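Local coordinates for type III effector (Vibrio parahaemolyticus, PDB 2QHQ), which is of unknown function but belongs to the HopJ family, and so is probably related to effectors delivered by type III secretion, at residues B[32-35]-B[36-39]; B[53-56]-B[57-61]; B[86-90]-B[91-95]; B[99-102]-B[103-106]. One frame throughout, in Å; residues are numbered along the deposited sequence. Where two conformers were deposited one is given.

All four contacts are local, and they follow one another along the chain. Contact 1, in the middle of helix 30-40, stands apart: its centre is about 19 to 21 Å from each of the others, and it touches none of them. The other three form a chain of neighbours with contact 4 in the middle. Contact 4 meets contact 3, centres about 10 Å apart, through D91 with H101 and the carbonyl of H95 with R105. It also meets contact 2, centres about 12 Å apart, where N55 ND2 lies 2.9 Å from N103 OD1. No active site is known; the acetate on H95 in contact 3 probably came from the crystallisation liquor.

Contact 1 (B[32-35]-B[36-39]); sequences TTMA and VIED
I37 packs alongside both T33 and M34, one turn and just under one turn earlier in the same helix, and the three side chains point the same way. Its CD1 methyl has two neighbours close together: T33 CG2 lies 3.8 Å from I37 CD1, and the CE methyl of selenomethionine M34 lies 4.0 Å from it. T33 has CG2 anti to the backbone N (chi1 -58° for OG1), which turns the methyl to I37 and leaves OG1 beside its own backbone N, from where it bonds to the carbonyl of C83. M34 bends at both chi2 and chi3, and these bends bring CE alongside I37 CD1. The looser parts lie elsewhere round the helix. E38 is partly exposed, its chain running out extended beyond CG. T32 is exposed, and its side chain comes no closer than 4.7 Å to residues 36-39, though it touches F17. Beneath all this runs regular alpha-helical bonding, i to i+4: E38 N gives to M34 O at 2.8 Å and D39 N to A35 O at 2.9 Å. D39 is buried, and its two carboxylate oxygens are taken by the backbone N-H groups of A5 and M12, tying the N-terminal arm to the helix. V36 and T33 lie against helix 14-23 through L14 and F17, while M34 meets I66 in the loop leading to helix 67-72.

Contact 2 (B[53-56]-B[57-61]); sequences TQND and ANENN
The amides of N55 and N60 cross at about a right angle, their planes 81° apart, and a strong hydrogen bond joins them: N60 ND2 gives to N55 OD1 at 2.7 Å. The N-H points almost straight at the oxygen (162°), and the bond lies in the plane of N55's carbonyl and close to that of N60's amide, although the two planes are steeply turned. N55 CG sits beside its backbone N; OD1 takes N60, while ND2 gives to the carbonyl of F48 and to N103 OD1 on helix 102-110, three hydrogen bonds on one buried amide. E59 approaches the same strand end differently. In the conformer described, one of two deposited, CG is anti to the backbone N and the chain stretches out beyond it, and the carboxylate reaches back to the residue just after the strand, where D56 N gives to E59 OE1 at 3.1 Å, on the anti side. The frame for these reaches is a type II beta turn from D56 to E59, leaving the edge strand 53-55 of the antiparallel sheet, and closed by E59 N giving to D56 O at 3.0 Å from above the carbonyl plane. E59 OE2 also takes a water at 2.6 Å, which donates in turn to Q54 O; resting on one of two conformers, both carboxylate bonds are doubtful as permanent links. The carboxylates of D56 and E59 stand 66° apart in plane, with D56 OD2 and E59 OE1 4.4 Å from each other. D56 OD1 has a partner of its own: Q54 NE2 gives to it at 2.9 Å, which may ease the closeness of the two acids.

Contact 3 (B[86-90]-B[91-95]); sequences RFYRE and DVLLH. With ACT (acetate ion), chain C.
Helix 86-92 widens into a pi-type turn at 87-90, and this contact spans that turn and the chain leaving the helix. The bonds therefore skip to i+5: D91 N gives to R86 O at 3.0 Å and L93 N to Y88 O at 2.9 Å. R86 O also accepts E90 N, so one carbonyl serves both the alpha and the pi spacing. The wider turn sets L93 above the phenol of Y88: L93 CD1 lies 3.9 Å from the ring centroid, 22° off the normal, a CH-pi contact over one face. Y88 reaches it with CG anti to the backbone N (chi1 172°), which swings the ring along the helix toward the later residue. On another side R86 NH1 forms a salt bridge with E90 OE2 at 2.7 Å, on the syn side of the carboxylate. A water gives to both E90 OE1 and D91 OD1, which probably eases the nearness of the two acids. Past the helix, H95 NE2 donates to an acetate oxygen, ACT O, at 3.0 Å, with the ring meeting it at its edge. F87 stands side by side with D91, its ring nearly perpendicular to the carboxylate. D91 OD2 accepts H101 NE2, and F87, Y88 and V92 pack on I104 of helix 102-110, while F87 also meets the ring of F30 edge-to-face.

Contact 4 (B[99-102]-B[103-106]); sequences NDHQ and NIRN
Q102 O is held by two nitrogens of N106, from opposite faces of its plane: the backbone N at 2.9 Å from Q102 O, and the side-chain ND2 at 3.0 Å from it. The amide of N106 thus folds back on the helix, and a water bridges its ND2 to Q102 OE1. Q102 bends at chi2 (-57°), and that turn lets NE2 reach back to N99 O, 2.9 Å away and above its carbonyl plane. Here helix 102-110 starts, with H101 at the N-cap position; H101 O accepts R105 N, while H101 CB touches I104 CD1 at 3.7 Å, the two side chains lying alongside. R105 reaches back to the loop before the helix. Its extended chain carries the guanidinium to D100, which it takes side-on: NE gives to the backbone D100 O at 2.8 Å, and NH2 makes a salt bridge with D100 OD1 at 2.8 Å. Carboxylate and guanidinium are nearly coplanar, 26° apart. R105 NH2 also donates to the carbonyl of H95 in the loop after helix 86-92; N106 OD1 accepts the backbone N-H of N52, and N103 O accepts N50 ND2 from strand 48-50.

Contact 1 (B[32-35]-B[36-39])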
loop_
_atom_site.group_PDB
_atom_site.type_symbol
_atom_site.label_atom_id
_atom_site.label_comp_id
_atom_site.label_asym_id
_atom_site.label_seq_id
_atom_site.Cartn_x
_atom_site.Cartn_y
_atom_site.Cartn_z
ATOM N N THR B 32 0.759 -20.185 3.454
ATOM C CA THR B 32 -0.507 -19.534 3.804
ATOM C C THR B 32 -0.719 -18.248 3.025
ATOM O O THR B 32 -1.783 -18.045 2.421
ATOM C CB THR B 32 -0.582 -19.293 5.314
ATOM O OG1 THR B 32 -0.492 -20.571 5.966
ATOM C CG2 THR B 32 -1.897 -18.606 5.702
ATOM N N THR B 33 0.305 -17.395 3.015
ATOM C CA THR B 33 0.267 -16.178 2.213
ATOM C C THR B 33 -0.053 -16.486 0.743
ATOM O O THR B 33 -0.892 -15.833 0.128
ATOM C CB THR B 33 1.639 -15.490 2.280
ATOM O OG1 THR B 33 1.945 -15.206 3.662
ATOM C CG2 THR B 33 1.630 -14.178 1.438
HETATM N N MSE B 34 0.647 -17.468 0.187
HETATM C CA MSE B 34 0.463 -17.840 -1.215
HETATM C C MSE B 34 -0.952 -18.323 -1.507
HETATM O O MSE B 34 -1.534 -17.937 -2.530
HETATM C CB MSE B 34 1.467 -18.907 -1.613
HETATM C CG MSE B 34 2.833 -18.392 -1.880
HETATM SE SE MSE B 34 2.920 -17.012 -3.311
HETATM C CE MSE B 34 3.364 -15.599 -2.131
ATOM N N ALA B 35 -1.499 -19.165 -0.631
ATOM C CA ALA B 35 -2.879 -19.644 -0.785
ATOM C C ALA B 35 -3.854 -18.491 -0.813
ATOM O O ALA B 35 -4.754 -18.452 -1.648
ATOM C CB ALA B 35 -3.251 -20.624 0.326
ATOM N N VAL B 36 -3.706 -17.571 0.133
ATOM C CA VAL B 36 -4.545 -16.383 0.190
ATOM C C VAL B 36 -4.420 -15.521 -1.059
ATOM O O VAL B 36 -5.428 -15.060 -1.616
ATOM C CB VAL B 36 -4.217 -15.561 1.449
ATOM C CG1 VAL B 36 -4.914 -14.210 1.424
ATOM C CG2 VAL B 36 -4.636 -16.355 2.682
ATOM N N ILE B 37 -3.194 -15.291 -1.519
ATOM C CA ILE B 37 -3.022 -14.474 -2.729
ATOM C C ILE B 37 -3.614 -15.156 -3.967
ATOM O O ILE B 37 -4.333 -14.527 -4.760
ATOM C CB ILE B 37 -1.539 -14.084 -2.960
ATOM C CG1 ILE B 37 -1.063 -13.160 -1.830
ATOM C CG2 ILE B 37 -1.374 -13.450 -4.353
ATOM C CD1 ILE B 37 0.430 -12.836 -1.904
ATOM N N GLU B 38 -3.333 -16.446 -4.118
ATOM C CA GLU B 38 -3.832 -17.210 -5.264
ATOM C C GLU B 38 -5.348 -17.234 -5.289
ATOM O O GLU B 38 -5.968 -17.093 -6.350
ATOM C CB GLU B 38 -3.333 -18.654 -5.204
ATOM C CG GLU B 38 -1.882 -18.839 -5.549
ATOM C CD GLU B 38 -1.467 -20.303 -5.534
ATOM O OE1 GLU B 38 -2.153 -21.134 -4.884
ATOM O OE2 GLU B 38 -0.463 -20.624 -6.202
ATOM N N ASP B 39 -5.951 -17.445 -4.122
ATOM C CA ASP B 39 -7.406 -17.545 -4.037
ATOM C C ASP B 39 -8.122 -16.215 -4.256
ATOM O O ASP B 39 -9.263 -16.205 -4.704
ATOM C CB ASP B 39 -7.848 -18.119 -2.684
ATOM C CG ASP B 39 -7.607 -19.606 -2.565
ATOM O OD1 ASP B 39 -7.099 -20.218 -3.533
ATOM O OD2 ASP B 39 -7.932 -20.160 -1.488
#

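Contact 2 (B[53-56]-B[57-61])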
loop_
_atom_site.group_PDB
_atom_site.type_symbol
_atom_site.label_atom_id
_atom_site.label_comp_id
_atom_site.label_asym_id
_atom_site.label_seq_id
_atom_site.Cartn_x
_atom_site.Cartn_y
_atom_site.Cartn_z
ATOM N N THR B 53 18.035 -3.629 -5.694
ATOM C CA THR B 53 17.754 -4.708 -6.631
ATOM C C THR B 53 16.582 -4.362 -7.569
ATOM O O THR B 53 15.690 -3.586 -7.216
ATOM C CB THR B 53 17.593 -6.062 -5.913
ATOM O OG1 THR B 53 17.807 -7.131 -6.844
ATOM C CG2 THR B 53 16.226 -6.202 -5.284
ATOM N N GLN B 54 16.616 -4.905 -8.778
ATOM C CA GLN B 54 15.617 -4.590 -9.797
ATOM C C GLN B 54 15.132 -5.918 -10.343
ATOM O O GLN B 54 15.948 -6.821 -10.592
ATOM C CB GLN B 54 16.251 -3.742 -10.903
ATOM C CG GLN B 54 15.318 -3.321 -12.052
ATOM C CD GLN B 54 15.131 -4.412 -13.115
ATOM O OE1 GLN B 54 16.006 -5.250 -13.326
ATOM N NE2 GLN B 54 13.988 -4.389 -13.795
ATOM N N ASN B 55 13.821 -6.034 -10.539
ATOM C CA ASN B 55 13.208 -7.270 -11.030
ATOM C C ASN B 55 12.456 -6.969 -12.313
ATOM O O ASN B 55 11.584 -6.100 -12.319
ATOM C CB ASN B 55 12.208 -7.812 -10.002
ATOM C CG ASN B 55 12.834 -8.002 -8.635
ATOM O OD1 ASN B 55 13.480 -9.020 -8.377
ATOM N ND2 ASN B 55 12.659 -7.011 -7.754
ATOM N N ASP B 56 12.790 -7.669 -13.392
ATOM C CA ASP B 56 12.000 -7.576 -14.618
ATOM C C ASP B 56 10.655 -8.237 -14.384
ATOM O O ASP B 56 10.499 -8.990 -13.416
ATOM C CB ASP B 56 12.701 -8.283 -15.781
ATOM C CG ASP B 56 13.946 -7.567 -16.260
ATOM O OD1 ASP B 56 14.133 -6.372 -15.950
ATOM O OD2 ASP B 56 14.724 -8.221 -16.989
ATOM N N ALA B 57 9.679 -7.960 -15.250
ATOM C CA ALA B 57 8.447 -8.751 -15.250
ATOM C C ALA B 57 8.837 -10.222 -15.432
ATOM O O ALA B 57 9.721 -10.559 -16.237
ATOM C CB ALA B 57 7.495 -8.313 -16.355
ATOM N N ASN B 58 8.161 -11.078 -14.676
ATOM C CA ASN B 58 8.414 -12.520 -14.664
ATOM C C ASN B 58 9.709 -12.966 -13.983
ATOM O O ASN B 58 10.063 -14.151 -14.024
ATOM C CB ASN B 58 8.226 -13.136 -16.067
ATOM C CG ASN B 58 6.756 -13.390 -16.401
ATOM O OD1 ASN B 58 5.974 -13.807 -15.547
ATOM N ND2 ASN B 58 6.383 -13.161 -17.647
ATOM N N GLU B 59 10.409 -12.024 -13.347
ATOM C CA GLU B 59 11.540 -12.367 -12.497
ATOM C C GLU B 59 11.109 -12.232 -11.041
ATOM O O GLU B 59 10.612 -11.180 -10.643
ATOM C CB GLU B 59 12.716 -11.441 -12.782
ATOM C CG GLU B 59 13.920 -11.685 -11.887
ATOM C CD GLU B 59 15.123 -10.800 -12.215
ATOM O OE1 GLU B 59 14.966 -9.789 -12.934
ATOM O OE2 GLU B 59 16.236 -11.125 -11.734
ATOM N N ASN B 60 11.309 -13.290 -10.253
ATOM C CA ASN B 60 10.924 -13.259 -8.841
ATOM C C ASN B 60 9.433 -12.957 -8.659
ATOM O O ASN B 60 9.038 -12.062 -7.897
ATOM C CB ASN B 60 11.811 -12.249 -8.090
ATOM C CG ASN B 60 13.265 -12.631 -8.137
ATOM O OD1 ASN B 60 13.607 -13.797 -7.941
ATOM N ND2 ASN B 60 14.133 -11.671 -8.432
ATOM N N ASN B 61 8.600 -13.724 -9.358
ATOM C CA ASN B 61 7.145 -13.554 -9.288
ATOM C C ASN B 61 6.571 -13.697 -7.889
ATOM O O ASN B 61 5.601 -13.014 -7.543
ATOM C CB ASN B 61 6.449 -14.549 -10.230
ATOM C CG ASN B 61 6.422 -14.063 -11.668
ATOM O OD1 ASN B 61 6.544 -12.872 -11.930
ATOM N ND2 ASN B 61 6.263 -14.989 -12.609
HETATM O O HOH W 1 17.580 -9.276 -10.405
#

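Contact 3 (B[86-90]-B[91-95])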
loop_
_atom_site.group_PDB
_atom_site.type_symbol
_atom_site.label_atom_id
_atom_site.label_comp_id
_atom_site.label_asym_id
_atom_site.label_seq_id
_atom_site.Cartn_x
_atom_site.Cartn_y
_atom_site.Cartn_z
ATOM N N ARG B 86 8.855 -18.537 6.552
ATOM C CA ARG B 86 10.188 -19.073 6.852
ATOM C C ARG B 86 11.305 -18.512 5.964
ATOM O O ARG B 86 12.462 -18.491 6.391
ATOM C CB ARG B 86 10.207 -20.606 6.770
ATOM C CG ARG B 86 9.427 -21.308 7.850
ATOM C CD ARG B 86 9.467 -22.828 7.629
ATOM N NE ARG B 86 8.396 -23.480 8.389
ATOM C CZ ARG B 86 8.570 -24.146 9.533
ATOM N NH1 ARG B 86 9.780 -24.263 10.077
ATOM N NH2 ARG B 86 7.525 -24.703 10.141
ATOM N N PHE B 87 10.982 -18.055 4.751
ATOM C CA PHE B 87 12.016 -17.425 3.908
ATOM C C PHE B 87 12.628 -16.224 4.619
ATOM O O PHE B 87 13.842 -15.988 4.528
ATOM C CB PHE B 87 11.478 -16.965 2.536
ATOM C CG PHE B 87 11.077 -18.084 1.615
ATOM C CD1 PHE B 87 11.891 -19.190 1.423
ATOM C CD2 PHE B 87 9.902 -17.984 0.880
ATOM C CE1 PHE B 87 11.525 -20.195 0.518
ATOM C CE2 PHE B 87 9.519 -18.984 -0.013
ATOM C CZ PHE B 87 10.321 -20.091 -0.191
ATOM N N TYR B 88 11.778 -15.462 5.312
ATOM C CA TYR B 88 12.228 -14.349 6.132
ATOM C C TYR B 88 12.727 -14.837 7.485
ATOM O O TYR B 88 13.855 -14.568 7.870
ATOM C CB TYR B 88 11.081 -13.350 6.329
ATOM C CG TYR B 88 11.369 -12.241 7.324
ATOM C CD1 TYR B 88 12.428 -11.363 7.130
ATOM C CD2 TYR B 88 10.548 -12.053 8.443
ATOM C CE1 TYR B 88 12.674 -10.321 8.039
ATOM C CE2 TYR B 88 10.797 -11.023 9.354
ATOM C CZ TYR B 88 11.859 -10.173 9.136
ATOM O OH TYR B 88 12.103 -9.147 10.030
ATOM N N ARG B 89 11.891 -15.577 8.213
ATOM C CA ARG B 89 12.210 -15.890 9.598
ATOM C C ARG B 89 13.387 -16.854 9.772
ATOM O O ARG B 89 14.077 -16.778 10.799
ATOM C CB ARG B 89 10.981 -16.473 10.313
ATOM C CG ARG B 89 9.982 -15.414 10.699
ATOM C CD ARG B 89 8.822 -15.995 11.477
ATOM N NE ARG B 89 7.834 -16.645 10.617
ATOM C CZ ARG B 89 7.696 -17.962 10.476
ATOM N NH1 ARG B 89 8.493 -18.812 11.115
ATOM N NH2 ARG B 89 6.752 -18.433 9.683
ATOM N N GLU B 90 13.588 -17.750 8.809
ATOM C CA GLU B 90 14.676 -18.749 8.858
ATOM C C GLU B 90 15.782 -18.417 7.881
ATOM O O GLU B 90 16.907 -18.129 8.295
ATOM C CB GLU B 90 14.173 -20.172 8.548
ATOM C CG GLU B 90 13.272 -20.758 9.600
ATOM C CD GLU B 90 12.752 -22.166 9.267
ATOM O OE1 GLU B 90 13.063 -22.767 8.193
ATOM O OE2 GLU B 90 12.004 -22.681 10.110
ATOM N N ASP B 91 15.465 -18.465 6.585
ATOM C CA ASP B 91 16.490 -18.368 5.540
ATOM C C ASP B 91 17.264 -17.060 5.708
ATOM O O ASP B 91 18.512 -17.036 5.673
ATOM C CB ASP B 91 15.862 -18.418 4.128
ATOM C CG ASP B 91 15.320 -19.789 3.745
ATOM O OD1 ASP B 91 14.637 -20.405 4.574
ATOM O OD2 ASP B 91 15.582 -20.250 2.589
ATOM N N VAL B 92 16.533 -15.970 5.939
ATOM C CA VAL B 92 17.187 -14.684 5.974
ATOM C C VAL B 92 17.653 -14.304 7.379
ATOM O O VAL B 92 18.829 -14.000 7.562
ATOM C CB VAL B 92 16.299 -13.553 5.355
ATOM C CG1 VAL B 92 16.955 -12.217 5.571
ATOM C CG2 VAL B 92 16.118 -13.779 3.836
ATOM N N LEU B 93 16.743 -14.301 8.354
ATOM C CA LEU B 93 17.075 -13.779 9.687
ATOM C C LEU B 93 18.145 -14.598 10.408
ATOM O O LEU B 93 18.947 -14.034 11.144
ATOM C CB LEU B 93 15.844 -13.614 10.597
ATOM C CG LEU B 93 14.882 -12.466 10.265
ATOM C CD1 LEU B 93 13.758 -12.421 11.300
ATOM C CD2 LEU B 93 15.580 -11.106 10.164
ATOM N N LEU B 94 18.157 -15.915 10.195
ATOM C CA LEU B 94 19.102 -16.782 10.900
ATOM C C LEU B 94 20.468 -16.826 10.212
ATOM O O LEU B 94 21.450 -17.272 10.799
ATOM C CB LEU B 94 18.548 -18.211 11.044
ATOM C CG LEU B 94 17.221 -18.299 11.816
ATOM C CD1 LEU B 94 16.736 -19.734 11.844
ATOM C CD2 LEU B 94 17.351 -17.719 13.227
ATOM N N HIS B 95 20.512 -16.380 8.956
ATOM C CA HIS B 95 21.726 -16.511 8.152
ATOM C C HIS B 95 21.995 -15.204 7.448
ATOM O O HIS B 95 21.804 -15.092 6.223
ATOM C CB HIS B 95 21.594 -17.662 7.155
ATOM C CG HIS B 95 21.125 -18.936 7.776
ATOM N ND1 HIS B 95 19.870 -19.453 7.550
ATOM C CD2 HIS B 95 21.717 -19.760 8.672
ATOM C CE1 HIS B 95 19.735 -20.579 8.230
ATOM N NE2 HIS B 95 20.834 -20.780 8.931
HETATM C C ACT C . 21.072 -23.908 11.050
HETATM O O ACT C . 20.742 -22.702 11.182
HETATM O OXT ACT C . 20.975 -24.620 12.076
HETATM C CH3 ACT C . 21.547 -24.464 9.738
HETATM O O HOH W 2 14.329 -22.527 5.858
#

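Contact 4 (B[99-102]-B[103-106])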
loop_
_atom_site.group_PDB
_atom_site.type_symbol
_atom_site.label_atom_id
_atom_site.label_comp_id
_atom_site.label_asym_id
_atom_site.label_seq_id
_atom_site.Cartn_x
_atom_site.Cartn_y
_atom_site.Cartn_z
ATOM N N ASN B 99 23.095 -15.118 0.608
ATOM C CA ASN B 99 22.746 -14.190 -0.471
ATOM C C ASN B 99 21.438 -14.526 -1.184
ATOM O O ASN B 99 21.110 -13.938 -2.227
ATOM C CB ASN B 99 23.914 -14.060 -1.436
ATOM C CG ASN B 99 25.100 -13.415 -0.790
ATOM O OD1 ASN B 99 25.083 -12.216 -0.492
ATOM N ND2 ASN B 99 26.136 -14.204 -0.534
ATOM N N ASP B 100 20.683 -15.448 -0.597
ATOM C CA ASP B 100 19.388 -15.845 -1.126
ATOM C C ASP B 100 18.322 -14.790 -0.844
ATOM O O ASP B 100 18.551 -13.868 -0.047
ATOM C CB ASP B 100 18.956 -17.214 -0.583
ATOM C CG ASP B 100 18.987 -17.297 0.942
ATOM O OD1 ASP B 100 19.515 -16.387 1.629
ATOM O OD2 ASP B 100 18.473 -18.300 1.457
ATOM N N HIS B 101 17.166 -14.918 -1.501
ATOM C CA HIS B 101 16.025 -14.011 -1.266
ATOM C C HIS B 101 16.447 -12.542 -1.251
ATOM O O HIS B 101 16.195 -11.813 -0.277
ATOM C CB HIS B 101 15.317 -14.376 0.050
ATOM C CG HIS B 101 15.098 -15.844 0.221
ATOM N ND1 HIS B 101 14.174 -16.545 -0.520
ATOM C CD2 HIS B 101 15.694 -16.749 1.035
ATOM C CE1 HIS B 101 14.222 -17.823 -0.186
ATOM N NE2 HIS B 101 15.134 -17.974 0.759
ATOM N N GLN B 102 17.085 -12.099 -2.331
ATOM C CA GLN B 102 17.565 -10.723 -2.415
ATOM C C GLN B 102 16.458 -9.697 -2.209
ATOM O O GLN B 102 16.702 -8.613 -1.679
ATOM C CB GLN B 102 18.288 -10.464 -3.748
ATOM C CG GLN B 102 19.765 -10.905 -3.760
ATOM C CD GLN B 102 20.600 -10.252 -2.650
ATOM O OE1 GLN B 102 20.570 -9.030 -2.456
ATOM N NE2 GLN B 102 21.356 -11.070 -1.925
ATOM N N ASN B 103 15.241 -10.017 -2.637
ATOM C CA ASN B 103 14.150 -9.074 -2.389
ATOM C C ASN B 103 13.827 -8.886 -0.910
ATOM O O ASN B 103 13.574 -7.781 -0.480
ATOM C CB ASN B 103 12.917 -9.428 -3.200
ATOM C CG ASN B 103 13.060 -9.015 -4.644
ATOM O OD1 ASN B 103 13.015 -7.836 -4.953
ATOM N ND2 ASN B 103 13.232 -9.993 -5.538
ATOM N N ILE B 104 13.829 -9.970 -0.141
ATOM C CA ILE B 104 13.641 -9.844 1.311
ATOM C C ILE B 104 14.775 -9.028 1.925
ATOM O O ILE B 104 14.530 -8.100 2.697
ATOM C CB ILE B 104 13.572 -11.232 2.020
ATOM C CG1 ILE B 104 12.389 -12.043 1.485
ATOM C CG2 ILE B 104 13.450 -11.061 3.531
ATOM C CD1 ILE B 104 12.313 -13.504 2.082
ATOM N N ARG B 105 16.017 -9.360 1.559
ATOM C CA ARG B 105 17.182 -8.703 2.151
ATOM C C ARG B 105 17.228 -7.213 1.815
ATOM O O ARG B 105 17.556 -6.424 2.665
ATOM C CB ARG B 105 18.475 -9.409 1.753
ATOM C CG ARG B 105 18.558 -10.841 2.277
ATOM C CD ARG B 105 19.813 -11.564 1.784
ATOM N NE ARG B 105 19.790 -12.951 2.267
ATOM C CZ ARG B 105 20.193 -13.346 3.476
ATOM N NH1 ARG B 105 20.676 -12.477 4.380
ATOM N NH2 ARG B 105 20.104 -14.628 3.789
ATOM N N ASN B 106 16.833 -6.850 0.599
ATOM C CA ASN B 106 16.779 -5.449 0.203
ATOM C C ASN B 106 15.666 -4.698 0.892
ATOM O O ASN B 106 15.852 -3.574 1.329
ATOM C CB ASN B 106 16.684 -5.284 -1.316
ATOM C CG ASN B 106 18.056 -5.235 -1.978
ATOM O OD1 ASN B 106 18.714 -4.181 -2.017
ATOM N ND2 ASN B 106 18.509 -6.372 -2.465
HETATM O O HOH W 3 20.990 -6.648 -3.918
#